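Long-range contact in formate dehydrogenase subunit beta (Desulfovibrio gigas, PDB 1H0H), which carries electrons through three [4Fe-4S] clusters as the small subunit of an enzyme that reversibly oxidises formate to carbon dioxide: residues E111-V116 / E130-A135. Numbering follows the deposited sequence.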
# COMPACT_ATOMS: atom_id res chain seq x y z
N GLU B 111 -6.41 45.04 27.13
CA GLU B 111 -5.72 44.97 28.41
C GLU B 111 -6.15 43.72 29.18
O GLU B 111 -5.35 43.13 29.89
CB GLU B 111 -5.90 46.25 29.23
CG GLU B 111 -7.28 46.48 29.81
CD GLU B 111 -7.37 47.76 30.63
OE1 GLU B 111 -6.74 48.77 30.25
OE2 GLU B 111 -8.08 47.76 31.67
N ASP B 112 -7.41 43.29 29.00
CA ASP B 112 -7.91 42.15 29.75
C ASP B 112 -8.22 40.93 28.89
O ASP B 112 -9.36 40.59 28.60
CB ASP B 112 -9.14 42.55 30.57
CG ASP B 112 -9.62 41.44 31.49
OD1 ASP B 112 -8.88 40.44 31.66
OD2 ASP B 112 -10.72 41.50 32.09
N TYR B 113 -7.19 40.22 28.50
CA TYR B 113 -7.45 39.06 27.68
C TYR B 113 -7.99 37.87 28.47
O TYR B 113 -8.68 37.03 27.92
CB TYR B 113 -6.19 38.64 26.94
CG TYR B 113 -5.21 37.94 27.84
CD1 TYR B 113 -5.33 36.59 28.09
CD2 TYR B 113 -4.16 38.63 28.43
CE1 TYR B 113 -4.44 35.94 28.90
CE2 TYR B 113 -3.26 37.98 29.24
CZ TYR B 113 -3.41 36.64 29.47
OH TYR B 113 -2.53 35.94 30.27
N GLU B 114 -7.65 37.76 29.76
CA GLU B 114 -8.04 36.59 30.51
C GLU B 114 -9.55 36.43 30.57
O GLU B 114 -10.07 35.30 30.50
CB GLU B 114 -7.48 36.61 31.92
CG GLU B 114 -5.97 36.51 31.98
CD GLU B 114 -5.48 36.61 33.40
OE1 GLU B 114 -5.74 35.66 34.16
OE2 GLU B 114 -4.89 37.65 33.78
N SER B 115 -10.24 37.56 30.68
CA SER B 115 -11.68 37.56 30.81
C SER B 115 -12.30 37.08 29.51
O SER B 115 -13.33 36.41 29.53
CB SER B 115 -12.20 38.96 31.15
OG SER B 115 -11.96 39.28 32.52
N VAL B 116 -11.66 37.42 28.39
CA VAL B 116 -12.14 37.00 27.07
C VAL B 116 -12.05 35.47 26.99
O VAL B 116 -13.02 34.81 26.63
CB VAL B 116 -11.31 37.67 25.94
CG1 VAL B 116 -11.69 37.14 24.53
CG2 VAL B 116 -11.48 39.17 26.00
N GLU B 130 4.19 35.92 23.35
CA GLU B 130 4.86 37.20 23.51
C GLU B 130 3.98 38.46 23.69
O GLU B 130 4.51 39.55 23.92
CB GLU B 130 5.86 37.37 22.35
CG GLU B 130 6.91 36.26 22.27
CD GLU B 130 6.42 34.96 21.62
OE1 GLU B 130 5.21 34.82 21.35
OE2 GLU B 130 7.26 34.07 21.38
N SER B 131 2.66 38.32 23.62
CA SER B 131 1.77 39.47 23.73
C SER B 131 0.37 38.99 24.07
O SER B 131 0.17 37.80 24.36
CB SER B 131 1.73 40.24 22.41
OG SER B 131 0.89 39.61 21.47
N ASN B 132 -0.58 39.92 24.05
CA ASN B 132 -1.97 39.57 24.34
C ASN B 132 -2.75 39.14 23.12
O ASN B 132 -3.95 38.90 23.20
CB ASN B 132 -2.70 40.74 24.99
CG ASN B 132 -2.32 40.92 26.43
OD1 ASN B 132 -1.48 40.20 26.95
ND2 ASN B 132 -2.92 41.93 27.08
N GLN B 133 -2.08 39.06 21.97
CA GLN B 133 -2.77 38.65 20.77
C GLN B 133 -3.34 37.25 20.90
O GLN B 133 -2.64 36.35 21.36
CB GLN B 133 -1.86 38.68 19.55
CG GLN B 133 -2.64 38.66 18.26
CD GLN B 133 -1.76 38.97 17.06
OE1 GLN B 133 -0.79 39.73 17.17
NE2 GLN B 133 -2.11 38.41 15.91
N MET B 134 -4.57 37.08 20.45
CA MET B 134 -5.25 35.79 20.50
C MET B 134 -5.76 35.34 19.13
O MET B 134 -6.07 36.16 18.27
CB MET B 134 -6.41 35.86 21.48
CG MET B 134 -5.98 36.00 22.96
SD MET B 134 -7.40 36.21 24.07
CE MET B 134 -8.01 37.79 23.50
N ALA B 135 -5.84 34.03 18.91
CA ALA B 135 -6.35 33.52 17.64
C ALA B 135 -7.09 32.21 17.88
O ALA B 135 -6.99 31.63 18.95
CB ALA B 135 -5.21 33.34 16.61
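M134 reaches across from its short strand to the first turn of helix 113-119, and its methyl group ends against Y113 CB and V116. Its chain runs extended as far as SD, then bends at chi3 (-65°), which brings CE to 3.9 Å from V116 CG1 and 4.0 Å from Y113 CB. This inner, apolar end is the buried part: F103 of strand 101-103 touches both V116 and M134, and V116 also packs on T83 and A84 of helix 79-84. V116 lies about 4 Å, side chain to side chain, from the cluster ligand C80, and about 7 Å from a bound iron-sulfur cluster, probably the one C80 helps to bind. M134 belongs to a two-stranded antiparallel ribbon, 126-127 with 134-135, in the 4Fe-4S dicluster domain, so the contact sets the ribbon against the start of the helix that leads to the cluster ligand C120. D112 is the N-cap of that helix: its OD1 accepts a weak bond from S115 N, while S115 OG donates to D112 OD2 at 2.6 Å, from the syn side but 29° out of the carboxylate plane.

The partly exposed side is polar yet still close at the Y113 ring, where N132 OD1 approaches obliquely to 3.4 Å from CD2, amide and ring planes 59° apart. N132 ND2 is hydrogen-bonded to L110 O, the residue just before 111-116, which ties the amide down beside the ring. Within 111-116, E114 CG sits over one ring face, offset toward the rim. Looseness comes at exposed E111, whose backbone O is 3.9 Å from N132 ND2.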